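Local coordinates for protein ADP-ribosylating toxin CARDS (PDB 4TLV) that transfers the ADP-ribosyl group from NAD(+) to several target proteins and makes mammalian cells form vacuoles, acting as the main virulence factor of Mycoplasma pneumoniae, at residues Gly471-Asp476 and Ser480-Val485; Phe492-Lys497 and Gln553-Ile558; Glu510-Asp515 and Glu522-Tyr527. One frame throughout, in Å; residues are numbered along the deposited sequence.

In the fold
All three contacts lie in D3, the C-terminal beta-trefoil domain, not in the N-terminal mART domain that carries the transferase activity. Contact 1 is a beta hairpin whose second strand is bonded through its backbone to strand 490-495, the first element of contact 2, centred about 13 Å away. Strand 490-495 pairs with 506-512, whose end belongs to contact 3, centred about 9 Å from contact 2. Contacts 1 and 3, centres about 10 Å apart, meet where Tyr475 OH lies 2.6 Å from Trp526 O. Contact 1 touches the mART domain through bonds of Tyr475 and Ser480 to Arg126; an acetate ion, probably from the crystallisation liquor, sits about 3 Å from the Tyr475 side chain.

Contact 1 (Gly471-Asp476 and Ser480-Val485); sequences GQIFYD and SKIFFV
Phe474 and Phe483 form the apolar centre of this antiparallel hairpin. The CB of Phe474 rests over one face of the Phe483 ring, 3.4 Å from Phe483 CZ, a CH-pi contact displaced toward the rim; the rings are nearly parallel but slid apart, with little overlap. Phe483 takes the cramped rotamer with CG between its own N and carbonyl carbon (chi1 64°), which turns the ring across the neighbouring strand with its edge near Asp476 CB. Beside this pair, Val485 CG2 touches Phe474 CE1 at 3.7 Å. On the other face of the sheet, Ile482 CG1 meets the edge of the Tyr475 ring at CD1 (3.5 Å), while Ile473 CD1 lies against Phe484. At the open end of the hairpin the extended Gln472 runs alongside Phe484, its CG over the ring face and its amide stacked at 19° to the ring plane, with Gln472 NE2 3.4 Å from Phe484 CZ.

Phe474 and Phe483 are a hydrogen-bonded pair, Phe474 N giving its proton to Phe483 O at 2.8 Å and Phe483 N bonding back to Phe474 O; Val485 N bonds to Gln472 O at the open end and Ser480 N to Asp476 O at the turn. Two waters bridge the far end, both meeting Val485 O, one shared with Gly471 O and the other with Gln472 OE1. The polar tips look elsewhere: Tyr475 OH bonds to Trp526 O, Ser480 OG to Tyr549 OH, and Lys481 NZ to Glu518 O, whereas Asp476 OD2 is held by Thr479 OG1. Arg126 of the mART domain bonds to both the Tyr475 and Ser480 hydroxyls.

Strand 441-443 flanks 473-476, strand 490-495 flanks 481-485, and Val354 of the D2 domain packs on Phe474 and Val485.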
loop_
_atom_site.group_PDB
_atom_site.type_symbol
_atom_site.label_atom_id
_atom_site.label_comp_id
_atom_site.label_asym_id
_atom_site.label_seq_id
_atom_site.Cartn_x
_atom_site.Cartn_y
_atom_site.Cartn_z
ATOM N N GLY A 471 5.271 -12.801 6.596
ATOM C CA GLY A 471 5.962 -13.016 5.340
ATOM C C GLY A 471 5.780 -14.394 4.732
ATOM O O GLY A 471 6.648 -14.863 3.973
ATOM N N GLN A 472 4.653 -15.039 5.029
ATOM C CA GLN A 472 4.442 -16.421 4.583
ATOM C C GLN A 472 3.164 -16.667 3.775
ATOM O O GLN A 472 3.180 -17.355 2.754
ATOM C CB GLN A 472 4.453 -17.372 5.789
ATOM C CG GLN A 472 4.497 -18.826 5.362
ATOM C CD GLN A 472 4.686 -19.755 6.519
ATOM O OE1 GLN A 472 5.797 -20.193 6.812
ATOM N NE2 GLN A 472 3.600 -20.052 7.200
ATOM N N ILE A 473 2.054 -16.112 4.242
ATOM C CA ILE A 473 0.775 -16.347 3.596
ATOM C C ILE A 473 0.244 -15.026 3.094
ATOM O O ILE A 473 0.114 -14.070 3.863
ATOM C CB ILE A 473 -0.241 -17.001 4.576
ATOM C CG1 ILE A 473 0.405 -18.231 5.231
ATOM C CG2 ILE A 473 -1.519 -17.346 3.834
ATOM C CD1 ILE A 473 -0.542 -19.140 6.015
ATOM N N PHE A 474 -0.060 -14.990 1.807
ATOM C CA PHE A 474 -0.360 -13.754 1.102
ATOM C C PHE A 474 -1.636 -13.839 0.304
ATOM O O PHE A 474 -2.099 -14.920 -0.054
ATOM C CB PHE A 474 0.765 -13.441 0.113
ATOM C CG PHE A 474 2.099 -13.224 0.759
ATOM C CD1 PHE A 474 2.939 -14.300 1.007
ATOM C CD2 PHE A 474 2.523 -11.947 1.105
ATOM C CE1 PHE A 474 4.176 -14.117 1.583
ATOM C CE2 PHE A 474 3.769 -11.759 1.690
ATOM C CZ PHE A 474 4.600 -12.858 1.919
ATOM N N TYR A 475 -2.197 -12.670 0.015
ATOM C CA TYR A 475 -3.340 -12.569 -0.870
ATOM C C TYR A 475 -2.941 -11.678 -2.034
ATOM O O TYR A 475 -2.472 -10.560 -1.820
ATOM C CB TYR A 475 -4.492 -11.954 -0.088
ATOM C CG TYR A 475 -5.822 -11.842 -0.808
ATOM C CD1 TYR A 475 -6.630 -12.954 -1.007
ATOM C CD2 TYR A 475 -6.305 -10.613 -1.211
ATOM C CE1 TYR A 475 -7.880 -12.841 -1.628
ATOM C CE2 TYR A 475 -7.548 -10.487 -1.822
ATOM C CZ TYR A 475 -8.334 -11.606 -2.028
ATOM O OH TYR A 475 -9.575 -11.453 -2.627
ATOM N N ASP A 476 -3.081 -12.182 -3.257
ATOM C CA ASP A 476 -2.730 -11.398 -4.443
ATOM C C ASP A 476 -3.917 -10.559 -4.866
ATOM O O ASP A 476 -4.905 -11.090 -5.360
ATOM C CB ASP A 476 -2.321 -12.294 -5.608
ATOM C CG ASP A 476 -2.125 -11.503 -6.885
ATOM O OD1 ASP A 476 -1.757 -10.303 -6.798
ATOM O OD2 ASP A 476 -2.378 -12.059 -7.967
ATOM N N SER A 480 -7.029 -12.257 -6.690
ATOM C CA SER A 480 -7.753 -12.815 -5.538
ATOM C C SER A 480 -7.311 -14.222 -5.127
ATOM O O SER A 480 -8.076 -14.948 -4.493
ATOM C CB SER A 480 -9.279 -12.806 -5.774
ATOM O OG SER A 480 -9.773 -11.493 -6.000
ATOM N N LYS A 481 -6.089 -14.616 -5.478
ATOM C CA LYS A 481 -5.575 -15.913 -5.040
ATOM C C LYS A 481 -4.887 -15.798 -3.673
ATOM O O LYS A 481 -4.442 -14.710 -3.265
ATOM C CB LYS A 481 -4.633 -16.520 -6.098
ATOM C CG LYS A 481 -5.292 -16.761 -7.459
ATOM C CD LYS A 481 -4.466 -17.706 -8.328
ATOM C CE LYS A 481 -3.156 -17.054 -8.742
ATOM N NZ LYS A 481 -3.442 -15.908 -9.647
ATOM N N ILE A 482 -4.852 -16.905 -2.940
ATOM C CA ILE A 482 -4.158 -16.959 -1.663
ATOM C C ILE A 482 -2.980 -17.906 -1.818
ATOM O O ILE A 482 -3.142 -19.009 -2.343
ATOM C CB ILE A 482 -5.089 -17.455 -0.543
ATOM C CG1 ILE A 482 -6.091 -16.345 -0.197
ATOM C CG2 ILE A 482 -4.303 -17.834 0.714
ATOM C CD1 ILE A 482 -7.243 -16.797 0.694
ATOM N N PHE A 483 -1.799 -17.486 -1.366
ATOM C CA PHE A 483 -0.612 -18.325 -1.536
ATOM C C PHE A 483 0.299 -18.382 -0.312
ATOM O O PHE A 483 0.308 -17.479 0.532
ATOM C CB PHE A 483 0.153 -17.979 -2.835
ATOM C CG PHE A 483 0.735 -16.573 -2.880
ATOM C CD1 PHE A 483 0.014 -15.516 -3.419
ATOM C CD2 PHE A 483 2.028 -16.324 -2.426
ATOM C CE1 PHE A 483 0.571 -14.219 -3.486
ATOM C CE2 PHE A 483 2.587 -15.052 -2.500
ATOM C CZ PHE A 483 1.854 -13.998 -3.037
ATOM N N PHE A 484 1.052 -19.473 -0.231
ATOM C CA PHE A 484 1.928 -19.796 0.885
ATOM C C PHE A 484 3.328 -19.871 0.278
ATOM O O PHE A 484 3.563 -20.651 -0.641
ATOM C CB PHE A 484 1.507 -21.175 1.426
ATOM C CG PHE A 484 2.249 -21.644 2.646
ATOM C CD1 PHE A 484 3.617 -21.878 2.612
ATOM C CD2 PHE A 484 1.548 -21.955 3.814
ATOM C CE1 PHE A 484 4.292 -22.352 3.746
ATOM C CE2 PHE A 484 2.208 -22.434 4.945
ATOM C CZ PHE A 484 3.587 -22.629 4.912
ATOM N N VAL A 485 4.250 -19.053 0.769
ATOM C CA VAL A 485 5.606 -19.054 0.233
ATOM C C VAL A 485 6.481 -19.946 1.100
ATOM O O VAL A 485 6.816 -19.597 2.222
ATOM C CB VAL A 485 6.219 -17.636 0.172
ATOM C CG1 VAL A 485 7.657 -17.684 -0.357
ATOM C CG2 VAL A 485 5.354 -16.710 -0.700
HETATM O O HOH W 1 8.153 -17.394 3.576
HETATM O O HOH W 2 7.726 -20.484 4.731
#

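Contact 2 (Phe492-Lys497 and Gln553-Ile558); sequences FFLHNK and QQLKVI
Leu494 with Leu555, and Asn496 with Gln553, make a side-chain contact between two strands that are not sheet neighbours: 506-512 and 567-570 lie between strands 490-495 and 554-558 in the strand order of the antiparallel D3 sheet. No hydrogen bond links the two segments directly, and their nearest alpha carbons, those of Asn496 and Gln553, are 7.8 Å apart. The strands therefore meet through their side chains inside the beta-trefoil domain, and all four participants are buried.

The apolar half is a single meeting of methyl groups. Leu494 and Leu555 reach toward each other tip to tip, with Leu494 CD2 4.1 Å from Leu555 CD2. Both leucines set CG opposite the backbone N (chi1 -179° in Leu494), which extends each branch toward the partner.

In the polar half, the Asn496 and Gln553 side chains cross at about a right angle, and their amide planes are inclined by 54°. Asn496 OD1 lies 3.6 Å from Gln553 CB and 3.7 Å from Gln553 CG, so the oxygen faces aliphatic carbons of the partner, while its hydrogen bond is made with Ser569 OG. Gln553 is bent at its second torsion (chi2 91°), which folds its amide over toward Asn496 ND2.

That fold brings two donors together: Asn496 ND2 and Gln553 NE2 are 3.3 Å apart and cannot bond to each other. Both instead bond to Leu498 O, and Asn496 ND2 has a second acceptor in Asn523 OD1. Gln553 OE1 takes the backbone N of Asp551. The closeness of the two nitrogens probably follows from their shared acceptor, Leu498 O, and the buried amides are satisfied by neighbouring loops and strands, leaving van der Waals packing as the direct link between the segments.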
loop_
_atom_site.group_PDB
_atom_site.type_symbol
_atom_site.label_atom_id
_atom_site.label_comp_id
_atom_site.label_asym_id
_atom_site.label_seq_id
_atom_site.Cartn_x
_atom_site.Cartn_y
_atom_site.Cartn_z
ATOM N N PHE A 492 2.821 -22.080 -3.128
ATOM C CA PHE A 492 1.628 -22.926 -3.213
ATOM C C PHE A 492 0.351 -22.128 -2.998
ATOM O O PHE A 492 0.293 -21.301 -2.085
ATOM C CB PHE A 492 1.701 -24.042 -2.163
ATOM C CG PHE A 492 2.902 -24.932 -2.321
ATOM C CD1 PHE A 492 4.141 -24.536 -1.834
ATOM C CD2 PHE A 492 2.797 -26.150 -2.967
ATOM C CE1 PHE A 492 5.245 -25.353 -1.972
ATOM C CE2 PHE A 492 3.906 -26.966 -3.122
ATOM C CZ PHE A 492 5.129 -26.563 -2.631
ATOM N N PHE A 493 -0.669 -22.421 -3.803
ATOM C CA PHE A 493 -1.926 -21.660 -3.831
ATOM C C PHE A 493 -3.116 -22.444 -3.272
ATOM O O PHE A 493 -3.259 -23.653 -3.517
ATOM C CB PHE A 493 -2.230 -21.243 -5.266
ATOM C CG PHE A 493 -1.213 -20.290 -5.844
ATOM C CD1 PHE A 493 -0.002 -20.757 -6.344
ATOM C CD2 PHE A 493 -1.459 -18.928 -5.855
ATOM C CE1 PHE A 493 0.940 -19.868 -6.870
ATOM C CE2 PHE A 493 -0.527 -18.033 -6.368
ATOM C CZ PHE A 493 0.674 -18.504 -6.882
ATOM N N LEU A 494 -3.974 -21.745 -2.544
ATOM C CA LEU A 494 -5.114 -22.360 -1.868
ATOM C C LEU A 494 -6.167 -22.698 -2.902
ATOM O O LEU A 494 -6.611 -21.828 -3.658
ATOM C CB LEU A 494 -5.678 -21.402 -0.804
ATOM C CG LEU A 494 -6.868 -21.925 0.021
ATOM C CD1 LEU A 494 -6.450 -23.172 0.798
ATOM C CD2 LEU A 494 -7.380 -20.862 0.958
ATOM N N HIS A 495 -6.549 -23.972 -2.965
ATOM C CA HIS A 495 -7.442 -24.450 -4.012
ATOM C C HIS A 495 -8.707 -25.120 -3.456
ATOM O O HIS A 495 -8.629 -26.027 -2.621
ATOM C CB HIS A 495 -6.697 -25.434 -4.932
ATOM C CG HIS A 495 -7.521 -25.942 -6.073
ATOM N ND1 HIS A 495 -7.802 -27.279 -6.249
ATOM C CD2 HIS A 495 -8.130 -25.293 -7.096
ATOM C CE1 HIS A 495 -8.543 -27.436 -7.332
ATOM N NE2 HIS A 495 -8.757 -26.246 -7.865
ATOM N N ASN A 496 -9.867 -24.687 -3.943
ATOM C CA ASN A 496 -11.136 -25.282 -3.536
ATOM C C ASN A 496 -11.396 -26.525 -4.380
ATOM O O ASN A 496 -11.116 -26.512 -5.561
ATOM C CB ASN A 496 -12.275 -24.285 -3.743
ATOM C CG ASN A 496 -13.651 -24.940 -3.656
ATOM O OD1 ASN A 496 -14.049 -25.289 -2.455
ATOM N ND2 ASN A 496 -14.340 -25.126 -4.664
ATOM N N LYS A 497 -11.921 -27.591 -3.779
ATOM C CA LYS A 497 -12.253 -28.806 -4.549
ATOM C C LYS A 497 -13.761 -29.054 -4.578
ATOM O O LYS A 497 -14.278 -29.743 -5.463
ATOM C CB LYS A 497 -11.554 -30.029 -3.956
ATOM C CG LYS A 497 -10.039 -29.961 -4.010
ATOM C CD LYS A 497 -9.399 -31.030 -3.132
ATOM C CE LYS A 497 -9.693 -32.426 -3.647
ATOM N NZ LYS A 497 -8.737 -33.427 -3.072
ATOM N N GLN A 553 -18.246 -21.399 -1.531
ATOM C CA GLN A 553 -17.792 -22.420 -0.595
ATOM C C GLN A 553 -16.991 -21.751 0.493
ATOM O O GLN A 553 -16.141 -20.895 0.197
ATOM C CB GLN A 553 -16.905 -23.447 -1.308
ATOM C CG GLN A 553 -17.577 -24.155 -2.482
ATOM C CD GLN A 553 -17.380 -23.458 -3.828
ATOM O OE1 GLN A 553 -17.137 -22.248 -3.913
ATOM N NE2 GLN A 553 -17.486 -24.235 -4.894
ATOM N N GLN A 554 -17.246 -22.144 1.742
ATOM C CA GLN A 554 -16.665 -21.467 2.893
ATOM C C GLN A 554 -15.499 -22.212 3.535
ATOM O O GLN A 554 -15.591 -23.399 3.878
ATOM C CB GLN A 554 -17.725 -21.159 3.962
ATOM C CG GLN A 554 -17.178 -20.269 5.073
ATOM C CD GLN A 554 -18.228 -19.878 6.108
ATOM O OE1 GLN A 554 -19.415 -20.186 5.956
ATOM N NE2 GLN A 554 -17.793 -19.189 7.163
ATOM N N LEU A 555 -14.396 -21.492 3.705
ATOM C CA LEU A 555 -13.205 -22.041 4.351
ATOM C C LEU A 555 -13.442 -22.210 5.844
ATOM O O LEU A 555 -13.853 -21.267 6.524
ATOM C CB LEU A 555 -12.006 -21.106 4.127
ATOM C CG LEU A 555 -10.631 -21.668 4.470
ATOM C CD1 LEU A 555 -10.316 -22.851 3.527
ATOM C CD2 LEU A 555 -9.559 -20.598 4.367
ATOM N N LYS A 556 -13.174 -23.410 6.360
ATOM C CA LYS A 556 -13.228 -23.660 7.793
ATOM C C LYS A 556 -12.140 -24.637 8.231
ATOM O O LYS A 556 -11.448 -25.220 7.392
ATOM C CB LYS A 556 -14.602 -24.212 8.202
ATOM C CG LYS A 556 -15.770 -23.316 7.844
ATOM C CD LYS A 556 -17.039 -23.779 8.563
ATOM C CE LYS A 556 -18.286 -23.196 7.921
ATOM N NZ LYS A 556 -19.519 -23.748 8.559
ATOM N N VAL A 557 -11.995 -24.804 9.545
ATOM C CA VAL A 557 -11.013 -25.726 10.111
ATOM C C VAL A 557 -11.658 -26.625 11.176
ATOM O O VAL A 557 -12.449 -26.164 12.003
ATOM C CB VAL A 557 -9.848 -24.986 10.786
ATOM C CG1 VAL A 557 -8.771 -25.964 11.176
ATOM C CG2 VAL A 557 -9.264 -23.948 9.867
ATOM N N ILE A 558 -11.311 -27.907 11.159
ATOM C CA ILE A 558 -11.816 -28.838 12.171
ATOM C C ILE A 558 -11.127 -28.597 13.502
ATOM O O ILE A 558 -9.910 -28.460 13.561
ATOM C CB ILE A 558 -11.647 -30.311 11.721
ATOM C CG1 ILE A 558 -12.430 -30.544 10.434
ATOM C CG2 ILE A 558 -12.118 -31.260 12.832
ATOM C CD1 ILE A 558 -12.183 -31.905 9.774
#

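Contact 3 (Glu510-Asp515 and Glu522-Tyr527); sequences EWLKHD and ENFKWY
His514 reaches across to Phe524, and the two rings stack face to face, centroids 3.8 Å apart and planes at 21°. From CB the chain leaves with CG anti to the backbone N (chi1 -170°), which carries the imidazole toward the facing ring. CG comes first, 3.9 Å from Phe524 CZ. ND1 follows over the same end of the phenyl, 3.5 Å from Phe524 CZ, and CE1 makes the tightest approach, 3.4 Å from Phe524 CE2. NE2 lies farther in along the ring, 3.8 Å from Phe524 CD2, and is held by a hydrogen bond to Glu518 OE1, which probably helps fix the rotation of the imidazole. Leu512 adds an apolar touch from a crossing direction, its CD1 4.2 Å from Phe524 CZ.

Phe524 is buried and ends a short 3-10 segment, just before strand 526-529, whereas His514 stands in the loop after strand 506-512. With no hydrogen bond across the segments, the stacked aromatic faces close the connection between these two beta-trefoil strands. Around it, the His495 ring of strand 490-495 meets Phe524, and Lys481 of strand 481-485 packs against both His514 and Phe524.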
loop_
_atom_site.group_PDB
_atom_site.type_symbol
_atom_site.label_atom_id
_atom_site.label_comp_id
_atom_site.label_asym_id
_atom_site.label_seq_id
_atom_site.Cartn_x
_atom_site.Cartn_y
_atom_site.Cartn_z
ATOM N N GLU A 510 -6.742 -27.757 -0.709
ATOM C CA GLU A 510 -5.371 -28.212 -0.891
ATOM C C GLU A 510 -4.508 -27.047 -1.340
ATOM O O GLU A 510 -5.030 -26.024 -1.784
ATOM C CB GLU A 510 -5.320 -29.312 -1.948
ATOM C CG GLU A 510 -5.887 -28.863 -3.293
ATOM C CD GLU A 510 -6.132 -30.011 -4.268
ATOM O OE1 GLU A 510 -5.536 -31.093 -4.085
ATOM O OE2 GLU A 510 -6.920 -29.819 -5.224
ATOM N N TRP A 511 -3.195 -27.216 -1.235
ATOM C CA TRP A 511 -2.244 -26.178 -1.629
ATOM C C TRP A 511 -1.414 -26.662 -2.803
ATOM O O TRP A 511 -0.683 -27.643 -2.672
ATOM C CB TRP A 511 -1.316 -25.876 -0.465
ATOM C CG TRP A 511 -1.972 -25.263 0.735
ATOM C CD1 TRP A 511 -2.490 -25.912 1.827
ATOM C CD2 TRP A 511 -2.138 -23.865 0.984
ATOM N NE1 TRP A 511 -2.987 -24.999 2.728
ATOM C CE2 TRP A 511 -2.779 -23.737 2.234
ATOM C CE3 TRP A 511 -1.815 -22.712 0.263
ATOM C CZ2 TRP A 511 -3.083 -22.495 2.787
ATOM C CZ3 TRP A 511 -2.131 -21.474 0.814
ATOM C CH2 TRP A 511 -2.753 -21.380 2.059
ATOM N N LEU A 512 -1.516 -25.983 -3.942
ATOM C CA LEU A 512 -0.917 -26.468 -5.188
ATOM C C LEU A 512 -0.037 -25.423 -5.847
ATOM O O LEU A 512 -0.388 -24.248 -5.873
ATOM C CB LEU A 512 -2.015 -26.814 -6.191
ATOM C CG LEU A 512 -3.086 -27.808 -5.743
ATOM C CD1 LEU A 512 -4.215 -27.838 -6.750
ATOM C CD2 LEU A 512 -2.482 -29.199 -5.550
ATOM N N LYS A 513 1.073 -25.848 -6.443
ATOM C CA LYS A 513 1.842 -24.928 -7.286
ATOM C C LYS A 513 0.981 -24.516 -8.460
ATOM O O LYS A 513 0.173 -25.301 -8.952
ATOM C CB LYS A 513 3.150 -25.564 -7.762
ATOM C CG LYS A 513 4.118 -25.825 -6.634
ATOM C CD LYS A 513 5.485 -26.220 -7.161
ATOM C CE LYS A 513 6.458 -26.449 -6.014
ATOM N NZ LYS A 513 7.824 -26.748 -6.509
ATOM N N HIS A 514 1.129 -23.275 -8.910
ATOM C CA HIS A 514 0.197 -22.736 -9.875
ATOM C C HIS A 514 0.782 -21.446 -10.450
ATOM O O HIS A 514 1.638 -20.842 -9.824
ATOM C CB HIS A 514 -1.133 -22.470 -9.166
ATOM C CG HIS A 514 -2.264 -22.130 -10.088
ATOM N ND1 HIS A 514 -2.887 -23.068 -10.881
ATOM C CD2 HIS A 514 -2.904 -20.958 -10.318
ATOM C CE1 HIS A 514 -3.845 -22.486 -11.580
ATOM N NE2 HIS A 514 -3.880 -21.206 -11.251
ATOM N N ASP A 515 0.338 -21.055 -11.643
ATOM C CA ASP A 515 0.775 -19.810 -12.283
ATOM C C ASP A 515 0.223 -18.568 -11.527
ATOM O O ASP A 515 -0.982 -18.340 -11.470
ATOM C CB ASP A 515 0.319 -19.807 -13.742
ATOM C CG ASP A 515 0.798 -18.588 -14.519
ATOM O OD1 ASP A 515 1.360 -17.638 -13.918
ATOM O OD2 ASP A 515 0.592 -18.580 -15.752
ATOM N N GLU A 522 -11.952 -19.821 -10.891
ATOM C CA GLU A 522 -12.491 -19.311 -9.633
ATOM C C GLU A 522 -12.262 -20.212 -8.425
ATOM O O GLU A 522 -12.420 -19.767 -7.296
ATOM C CB GLU A 522 -13.967 -18.941 -9.781
ATOM C CG GLU A 522 -14.188 -17.844 -10.800
ATOM C CD GLU A 522 -15.608 -17.345 -10.809
ATOM O OE1 GLU A 522 -16.408 -17.831 -9.990
ATOM O OE2 GLU A 522 -15.925 -16.472 -11.637
ATOM N N ASN A 523 -11.878 -21.467 -8.654
ATOM C CA ASN A 523 -11.524 -22.345 -7.539
ATOM C C ASN A 523 -10.226 -21.955 -6.844
ATOM O O ASN A 523 -9.907 -22.484 -5.789
ATOM C CB ASN A 523 -11.453 -23.800 -7.989
ATOM C CG ASN A 523 -12.798 -24.338 -8.378
ATOM O OD1 ASN A 523 -13.724 -24.341 -7.570
ATOM N ND2 ASN A 523 -12.923 -24.796 -9.620
ATOM N N PHE A 524 -9.492 -21.013 -7.425
ATOM C CA PHE A 524 -8.298 -20.492 -6.758
ATOM C C PHE A 524 -8.551 -19.076 -6.228
ATOM O O PHE A 524 -7.634 -18.453 -5.676
ATOM C CB PHE A 524 -7.107 -20.427 -7.724
ATOM C CG PHE A 524 -6.460 -21.766 -8.015
ATOM C CD1 PHE A 524 -5.505 -22.288 -7.162
ATOM C CD2 PHE A 524 -6.776 -22.466 -9.169
ATOM C CE1 PHE A 524 -4.896 -23.505 -7.432
ATOM C CE2 PHE A 524 -6.173 -23.687 -9.452
ATOM C CZ PHE A 524 -5.232 -24.205 -8.585
ATOM N N LYS A 525 -9.768 -18.566 -6.427
ATOM C CA LYS A 525 -10.125 -17.205 -5.987
ATOM C C LYS A 525 -10.933 -17.161 -4.689
ATOM O O LYS A 525 -11.927 -17.880 -4.543
ATOM C CB LYS A 525 -10.871 -16.467 -7.106
ATOM C CG LYS A 525 -10.062 -16.379 -8.397
ATOM C CD LYS A 525 -10.666 -15.390 -9.359
ATOM C CE LYS A 525 -9.731 -15.188 -10.555
ATOM N NZ LYS A 525 -10.380 -14.306 -11.548
ATOM N N TRP A 526 -10.518 -16.287 -3.766
ATOM C CA TRP A 526 -11.129 -16.190 -2.443
ATOM C C TRP A 526 -11.408 -14.736 -2.071
ATOM O O TRP A 526 -10.766 -13.819 -2.584
ATOM C CB TRP A 526 -10.211 -16.814 -1.391
ATOM C CG TRP A 526 -9.857 -18.215 -1.703
ATOM C CD1 TRP A 526 -8.846 -18.646 -2.517
ATOM C CD2 TRP A 526 -10.527 -19.386 -1.234
ATOM N NE1 TRP A 526 -8.848 -20.019 -2.583
ATOM C CE2 TRP A 526 -9.865 -20.501 -1.797
ATOM C CE3 TRP A 526 -11.619 -19.606 -0.387
ATOM C CZ2 TRP A 526 -10.259 -21.818 -1.537
ATOM C CZ3 TRP A 526 -12.011 -20.925 -0.124
ATOM C CH2 TRP A 526 -11.333 -22.007 -0.702
ATOM N N TYR A 527 -12.367 -14.529 -1.174
ATOM C CA TYR A 527 -12.624 -13.188 -0.649
ATOM C C TYR A 527 -12.968 -13.249 0.830
ATOM O O TYR A 527 -13.346 -14.305 1.353
ATOM C CB TYR A 527 -13.729 -12.483 -1.444
ATOM C CG TYR A 527 -15.081 -13.146 -1.320
ATOM C CD1 TYR A 527 -15.411 -14.253 -2.099
ATOM C CD2 TYR A 527 -16.029 -12.669 -0.420
ATOM C CE1 TYR A 527 -16.667 -14.864 -1.982
ATOM C CE2 TYR A 527 -17.279 -13.269 -0.296
ATOM C CZ TYR A 527 -17.588 -14.365 -1.079
ATOM O OH TYR A 527 -18.828 -14.958 -0.950
#